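Side-chain contacts in aldehyde dehydrogenase (Burkholderia vietnamiensis, PDB 5KF0), which probably oxidises aldehydes to carboxylic acids with a nicotinamide cofactor, and binds NADPH in its cofactor pocket: residues 159-164 with 387-392; 291-296 with 452-457. All coordinates share one frame; numbering follows the deposited sequence.

Contact 1 (159-164 with 387-392); sequences SPFNFP and EAFGPV. With NDP (NADPH dihydro-nicotinamide-adenine-dinucleotide phosphate), chain E.
Phe389 reaches across to Asn162 and Phe161 and meets both with the rim of its ring. Its CZ lies 3.5 Å from Asn162 ND2, with the amide plane turned 60° from the ring, while its CE2 lies 3.8 Å from Phe161 CZ, the two phenylalanine side chains running past one another in opposing senses. One face of Phe389 is taken by the nicotinamide ribose, whose C2D comes within 3.4 Å of Phe389 CE1. Glu387 holds the same sugar, its extended chain setting OE1 2.6 Å from the ribose O2D and OE2 2.8 Å from O3D, so that each carboxylate oxygen takes one hydroxyl. On the other side of the contact, the loop 159-164 leaves strand 155-158 of the Rossmann-like sheet and runs into helix 164-178. Here the backbone N of Phe161 donates to the phosphate oxygen O1N (3.1 Å), and the carbonyl of Ser159 accepts a hydrogen bond from O3B of the adenosine ribose. Asn162 places CG between its backbone N and carbonyl carbon (chi1 63°), which brings OD1 to 3.3 Å from C6N of the nicotinamide and ND2 over the centre of the Phe163 ring. What positions this amide is a hydrogen bond from ND2 to the carbonyl of Gln291; behind it Leu167 of helix 164-178 packs on Asn162. Arg343 of helix 338-353 touches Phe389.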
# COMPACT_ATOMS: atom_id res chain seq x y z
N SER A 159 26.55 -14.50 9.22
CA SER A 159 25.55 -15.56 9.31
C SER A 159 26.03 -16.70 10.22
O SER A 159 27.22 -16.84 10.48
CB SER A 159 25.21 -16.10 7.91
OG SER A 159 26.36 -16.55 7.20
N PRO A 160 25.09 -17.54 10.72
CA PRO A 160 25.46 -18.55 11.72
C PRO A 160 25.62 -19.94 11.14
O PRO A 160 25.49 -20.15 9.93
CB PRO A 160 24.29 -18.50 12.69
CG PRO A 160 23.12 -18.31 11.74
CD PRO A 160 23.62 -17.39 10.63
N PHE A 161 25.89 -20.92 12.01
CA PHE A 161 26.23 -22.24 11.51
C PHE A 161 25.02 -23.08 11.13
O PHE A 161 25.17 -24.04 10.38
CB PHE A 161 27.07 -23.03 12.54
CG PHE A 161 26.23 -23.73 13.60
CD1 PHE A 161 25.71 -25.00 13.39
CD2 PHE A 161 25.98 -23.10 14.82
CE1 PHE A 161 24.93 -25.63 14.37
CE2 PHE A 161 25.22 -23.72 15.79
CZ PHE A 161 24.70 -24.99 15.57
N ASN A 162 23.83 -22.79 11.69
CA ASN A 162 22.85 -23.88 11.74
C ASN A 162 21.95 -23.94 10.51
O ASN A 162 21.57 -25.04 10.10
CB ASN A 162 22.00 -23.79 13.01
CG ASN A 162 21.17 -22.52 13.07
OD1 ASN A 162 21.65 -21.44 12.73
ND2 ASN A 162 19.94 -22.66 13.52
N PHE A 163 21.57 -22.81 9.94
CA PHE A 163 20.87 -22.77 8.65
C PHE A 163 21.75 -21.93 7.73
O PHE A 163 21.37 -20.82 7.34
CB PHE A 163 19.47 -22.16 8.75
CG PHE A 163 18.60 -22.70 9.87
CD1 PHE A 163 18.66 -24.03 10.27
CD2 PHE A 163 17.69 -21.87 10.50
CE1 PHE A 163 17.83 -24.51 11.29
CE2 PHE A 163 16.86 -22.34 11.51
CZ PHE A 163 16.94 -23.65 11.91
N PRO A 164 22.93 -22.44 7.37
CA PRO A 164 23.91 -21.55 6.71
C PRO A 164 23.50 -21.14 5.31
O PRO A 164 23.83 -20.02 4.89
CB PRO A 164 25.19 -22.39 6.69
CG PRO A 164 24.71 -23.81 6.70
CD PRO A 164 23.45 -23.81 7.54
N GLU A 387 19.04 -20.06 26.15
CA GLU A 387 18.73 -20.72 24.88
C GLU A 387 19.36 -22.11 24.86
O GLU A 387 20.59 -22.25 24.77
CB GLU A 387 19.23 -19.87 23.71
CG GLU A 387 18.81 -20.45 22.36
CD GLU A 387 19.17 -19.54 21.20
OE1 GLU A 387 18.49 -19.62 20.15
OE2 GLU A 387 20.15 -18.77 21.32
N ALA A 388 18.51 -23.14 24.92
CA ALA A 388 19.02 -24.51 25.00
C ALA A 388 19.84 -24.87 23.76
O ALA A 388 20.96 -25.40 23.87
CB ALA A 388 17.86 -25.49 25.17
N PHE A 389 19.30 -24.58 22.58
CA PHE A 389 19.93 -24.89 21.29
C PHE A 389 20.41 -26.34 21.24
O PHE A 389 21.55 -26.63 20.87
CB PHE A 389 21.05 -23.92 20.95
CG PHE A 389 20.97 -23.42 19.54
CD1 PHE A 389 19.90 -22.62 19.17
CD2 PHE A 389 21.88 -23.82 18.57
CE1 PHE A 389 19.77 -22.17 17.87
CE2 PHE A 389 21.75 -23.37 17.26
CZ PHE A 389 20.69 -22.56 16.91
N GLY A 390 19.53 -27.24 21.61
CA GLY A 390 19.82 -28.65 21.56
C GLY A 390 18.53 -29.42 21.74
O GLY A 390 17.46 -28.83 21.87
N PRO A 391 18.61 -30.75 21.74
CA PRO A 391 17.40 -31.57 21.64
C PRO A 391 16.75 -31.83 23.00
O PRO A 391 16.52 -32.97 23.40
CB PRO A 391 17.93 -32.85 20.99
CG PRO A 391 19.33 -32.96 21.50
CD PRO A 391 19.84 -31.54 21.57
N VAL A 392 16.42 -30.75 23.70
CA VAL A 392 15.78 -30.81 25.01
C VAL A 392 14.57 -29.89 25.00
O VAL A 392 14.65 -28.76 24.49
CB VAL A 392 16.75 -30.37 26.13
CG1 VAL A 392 16.04 -30.38 27.49
CG2 VAL A 392 17.98 -31.27 26.15
PA NDP E . 27.39 -17.19 16.94
O1A NDP E . 26.90 -15.93 17.56
O2A NDP E . 28.35 -17.96 17.84
O5B NDP E . 28.09 -16.93 15.54
C5B NDP E . 27.29 -16.35 14.48
C4B NDP E . 28.20 -15.67 13.50
O4B NDP E . 28.79 -14.51 14.12
C3B NDP E . 29.37 -16.52 13.00
O3B NDP E . 29.67 -16.20 11.64
C2B NDP E . 30.50 -16.06 13.91
O2B NDP E . 31.83 -16.25 13.37
C1B NDP E . 30.19 -14.57 13.95
N9A NDP E . 30.83 -13.85 15.04
C8A NDP E . 30.88 -14.17 16.37
N7A NDP E . 31.49 -13.27 17.11
C5A NDP E . 31.87 -12.30 16.20
C6A NDP E . 32.55 -11.07 16.35
N6A NDP E . 33.02 -10.61 17.52
N1A NDP E . 32.75 -10.33 15.24
C2A NDP E . 32.32 -10.79 14.06
N3A NDP E . 31.67 -11.93 13.80
C4A NDP E . 31.48 -12.64 14.92
O3 NDP E . 26.14 -18.11 16.58
PN NDP E . 26.01 -19.58 16.01
O1N NDP E . 26.73 -19.69 14.71
O2N NDP E . 26.45 -20.52 17.10
O5D NDP E . 24.46 -19.77 15.73
C5D NDP E . 23.47 -20.04 16.73
C4D NDP E . 22.82 -18.74 17.14
O4D NDP E . 22.22 -18.10 15.99
C3D NDP E . 21.69 -18.94 18.16
O3D NDP E . 21.71 -17.97 19.20
C2D NDP E . 20.45 -18.84 17.29
O2D NDP E . 19.23 -18.51 17.95
C1D NDP E . 20.88 -17.77 16.29
N1N NDP E . 20.03 -17.87 15.11
C2N NDP E . 19.19 -16.85 14.74
C3N NDP E . 18.28 -16.97 13.75
C7N NDP E . 17.43 -15.84 13.30
O7N NDP E . 17.12 -15.79 12.10
N7N NDP E . 16.99 -14.96 14.19
C4N NDP E . 18.07 -18.29 13.10
C5N NDP E . 19.23 -19.20 13.34
C6N NDP E . 20.07 -18.99 14.33
P2B NDP E . 32.64 -17.66 13.58
O1X NDP E . 31.70 -18.64 14.19
O2X NDP E . 33.15 -17.96 12.21
O3X NDP E . 33.81 -17.34 14.49

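Contact 2 (291-296 with 452-457); sequences QSCIGV and MPYGGV. With NDP (NADPH dihydro-nicotinamide-adenine-dinucleotide phosphate), chain E.
Tyr454 points the hydroxyl end of its ring between Cys293 and Ile294, with OH 3.3 Å from Cys293 SG and just as near Ile294 CG2. CG stands anti to the Tyr454 backbone N (chi1 176°), sending the ring out toward the opposing loop. The sulfur lies at the ring edge, near its plane. The nicotinamide carboxamide also comes to the edge, O7N lying 3.4 Å from Tyr454 CE2. Ile294 arrives from the opposite direction and meets the ring obliquely, its CD1 4.0 Å from Tyr454 CE1. The phenol oxygen is buried here without a polar partner in the model; within the two loops its neighbours are the cysteine sulfur and the isoleucine carbons. Cys293 occupies the position expected of the family's nucleophilic cysteine, and its sulfur is covalently joined to C4N of the cofactor, 2.1 Å from SG; the sulfur is thus part of a covalent cysteine-nicotinamide adduct. Its loop is shaped by a type I beta turn from Ser292 to Gly295 and an ST turn in which Ile294 N donates to Ser292 OG at 3.1 Å and 160°. The turn lies between helix 274-286 and strand 298-302, whereas the tyrosine loop joins strands 438-441 and 461-462; Gln416 of strand 416-420 touches both Ile294 and Tyr454, and Met452 packs on Leu134 of the second subunit.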
# COMPACT_ATOMS: atom_id res chain seq x y z
N GLN A 291 18.63 -27.38 17.11
CA GLN A 291 19.55 -26.29 16.76
C GLN A 291 18.86 -25.34 15.77
O GLN A 291 19.22 -25.21 14.60
CB GLN A 291 20.85 -26.87 16.21
CG GLN A 291 21.57 -27.71 17.28
CD GLN A 291 22.91 -28.25 16.81
OE1 GLN A 291 23.91 -28.12 17.51
NE2 GLN A 291 22.92 -28.88 15.64
N SER A 292 17.83 -24.68 16.29
CA SER A 292 17.01 -23.73 15.55
C SER A 292 16.74 -22.53 16.44
O SER A 292 16.45 -22.69 17.64
CB SER A 292 15.68 -24.34 15.12
OG SER A 292 14.78 -23.34 14.64
N CYS A 293 16.79 -21.33 15.86
CA CYS A 293 16.47 -20.11 16.60
C CYS A 293 15.00 -20.03 17.00
O CYS A 293 14.66 -19.16 17.82
CB CYS A 293 16.84 -18.88 15.77
SG CYS A 293 16.37 -18.97 14.04
N ILE A 294 14.14 -20.90 16.46
CA ILE A 294 12.75 -20.95 16.90
C ILE A 294 12.37 -22.38 17.27
O ILE A 294 11.19 -22.74 17.23
CB ILE A 294 11.78 -20.38 15.84
CG1 ILE A 294 12.14 -20.87 14.43
CG2 ILE A 294 11.75 -18.84 15.93
CD1 ILE A 294 11.19 -20.35 13.34
N GLY A 295 13.36 -23.17 17.67
CA GLY A 295 13.06 -24.50 18.18
C GLY A 295 12.20 -24.42 19.43
O GLY A 295 12.30 -23.49 20.23
N VAL A 296 11.30 -25.39 19.57
CA VAL A 296 10.45 -25.45 20.75
C VAL A 296 11.28 -25.87 21.95
O VAL A 296 11.81 -26.99 22.00
CB VAL A 296 9.27 -26.41 20.54
CG1 VAL A 296 8.51 -26.65 21.86
CG2 VAL A 296 8.33 -25.84 19.45
N MET A 452 7.59 -14.11 4.77
CA MET A 452 6.91 -13.45 5.88
C MET A 452 7.87 -12.56 6.66
O MET A 452 9.08 -12.84 6.73
CB MET A 452 6.29 -14.50 6.80
CG MET A 452 7.23 -15.11 7.85
SD MET A 452 6.45 -16.55 8.62
CE MET A 452 7.25 -16.59 10.23
N PRO A 453 7.38 -11.48 7.26
CA PRO A 453 8.23 -10.72 8.19
C PRO A 453 8.68 -11.63 9.33
O PRO A 453 7.89 -12.41 9.87
CB PRO A 453 7.30 -9.59 8.69
CG PRO A 453 5.90 -10.13 8.48
CD PRO A 453 5.98 -11.01 7.26
N TYR A 454 9.97 -11.57 9.65
CA TYR A 454 10.51 -12.52 10.62
C TYR A 454 11.59 -11.87 11.46
O TYR A 454 12.55 -11.30 10.92
CB TYR A 454 11.08 -13.75 9.90
CG TYR A 454 11.74 -14.71 10.86
CD1 TYR A 454 10.96 -15.57 11.62
CD2 TYR A 454 13.12 -14.74 11.02
CE1 TYR A 454 11.54 -16.45 12.51
CE2 TYR A 454 13.71 -15.64 11.91
CZ TYR A 454 12.91 -16.48 12.65
OH TYR A 454 13.48 -17.39 13.53
N GLY A 455 11.46 -11.97 12.78
CA GLY A 455 12.47 -11.41 13.65
C GLY A 455 11.99 -11.38 15.08
O GLY A 455 10.89 -11.83 15.39
N GLY A 456 12.85 -10.86 15.95
CA GLY A 456 12.55 -10.87 17.37
C GLY A 456 12.47 -9.50 18.00
O GLY A 456 12.99 -8.52 17.46
N VAL A 457 11.80 -9.43 19.15
CA VAL A 457 11.85 -8.26 20.02
C VAL A 457 12.53 -8.67 21.32
O VAL A 457 13.04 -9.80 21.44
CB VAL A 457 10.45 -7.66 20.24
CG1 VAL A 457 9.87 -7.13 18.91
CG2 VAL A 457 9.50 -8.69 20.88
PA NDP E . 27.39 -17.19 16.94
O1A NDP E . 26.90 -15.93 17.56
O2A NDP E . 28.35 -17.96 17.84
O5B NDP E . 28.09 -16.93 15.54
C5B NDP E . 27.29 -16.35 14.48
C4B NDP E . 28.20 -15.67 13.50
O4B NDP E . 28.79 -14.51 14.12
C3B NDP E . 29.37 -16.52 13.00
O3B NDP E . 29.67 -16.20 11.64
C2B NDP E . 30.50 -16.06 13.91
O2B NDP E . 31.83 -16.25 13.37
C1B NDP E . 30.19 -14.57 13.95
N9A NDP E . 30.83 -13.85 15.04
C8A NDP E . 30.88 -14.17 16.37
N7A NDP E . 31.49 -13.27 17.11
C5A NDP E . 31.87 -12.30 16.20
C6A NDP E . 32.55 -11.07 16.35
N6A NDP E . 33.02 -10.61 17.52
N1A NDP E . 32.75 -10.33 15.24
C2A NDP E . 32.32 -10.79 14.06
N3A NDP E . 31.67 -11.93 13.80
C4A NDP E . 31.48 -12.64 14.92
O3 NDP E . 26.14 -18.11 16.58
PN NDP E . 26.01 -19.58 16.01
O1N NDP E . 26.73 -19.69 14.71
O2N NDP E . 26.45 -20.52 17.10
O5D NDP E . 24.46 -19.77 15.73
C5D NDP E . 23.47 -20.04 16.73
C4D NDP E . 22.82 -18.74 17.14
O4D NDP E . 22.22 -18.10 15.99
C3D NDP E . 21.69 -18.94 18.16
O3D NDP E . 21.71 -17.97 19.20
C2D NDP E . 20.45 -18.84 17.29
O2D NDP E . 19.23 -18.51 17.95
C1D NDP E . 20.88 -17.77 16.29
N1N NDP E . 20.03 -17.87 15.11
C2N NDP E . 19.19 -16.85 14.74
C3N NDP E . 18.28 -16.97 13.75
C7N NDP E . 17.43 -15.84 13.30
O7N NDP E . 17.12 -15.79 12.10
N7N NDP E . 16.99 -14.96 14.19
C4N NDP E . 18.07 -18.29 13.10
C5N NDP E . 19.23 -19.20 13.34
C6N NDP E . 20.07 -18.99 14.33
P2B NDP E . 32.64 -17.66 13.58
O1X NDP E . 31.70 -18.64 14.19
O2X NDP E . 33.15 -17.96 12.21
O3X NDP E . 33.81 -17.34 14.49

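Overall arrangement
The two contacts lie 11 Å apart, centre to centre, and interleave along the chain in the order 159-164, 291-296, 387-392, 452-457. Contact 1 joins a loop of the nucleotide-binding sheet to one leading into strand 392-398, which pairs in parallel with strand 298-302, the strand that follows the cysteine loop of contact 2. The contacts also touch directly: Phe389 CE1 packs 3.4 Å from Ser292 O, and Phe163 CZ 3.5 Å from Ser292 OG. Both line the same NADPH site, contact 1 from the adenosine ribose past the phosphate to one side of the nicotinamide, contact 2 at C4N and the carboxamide, where the cofactor cleft meets what is probably the aldehyde-oxidising centre.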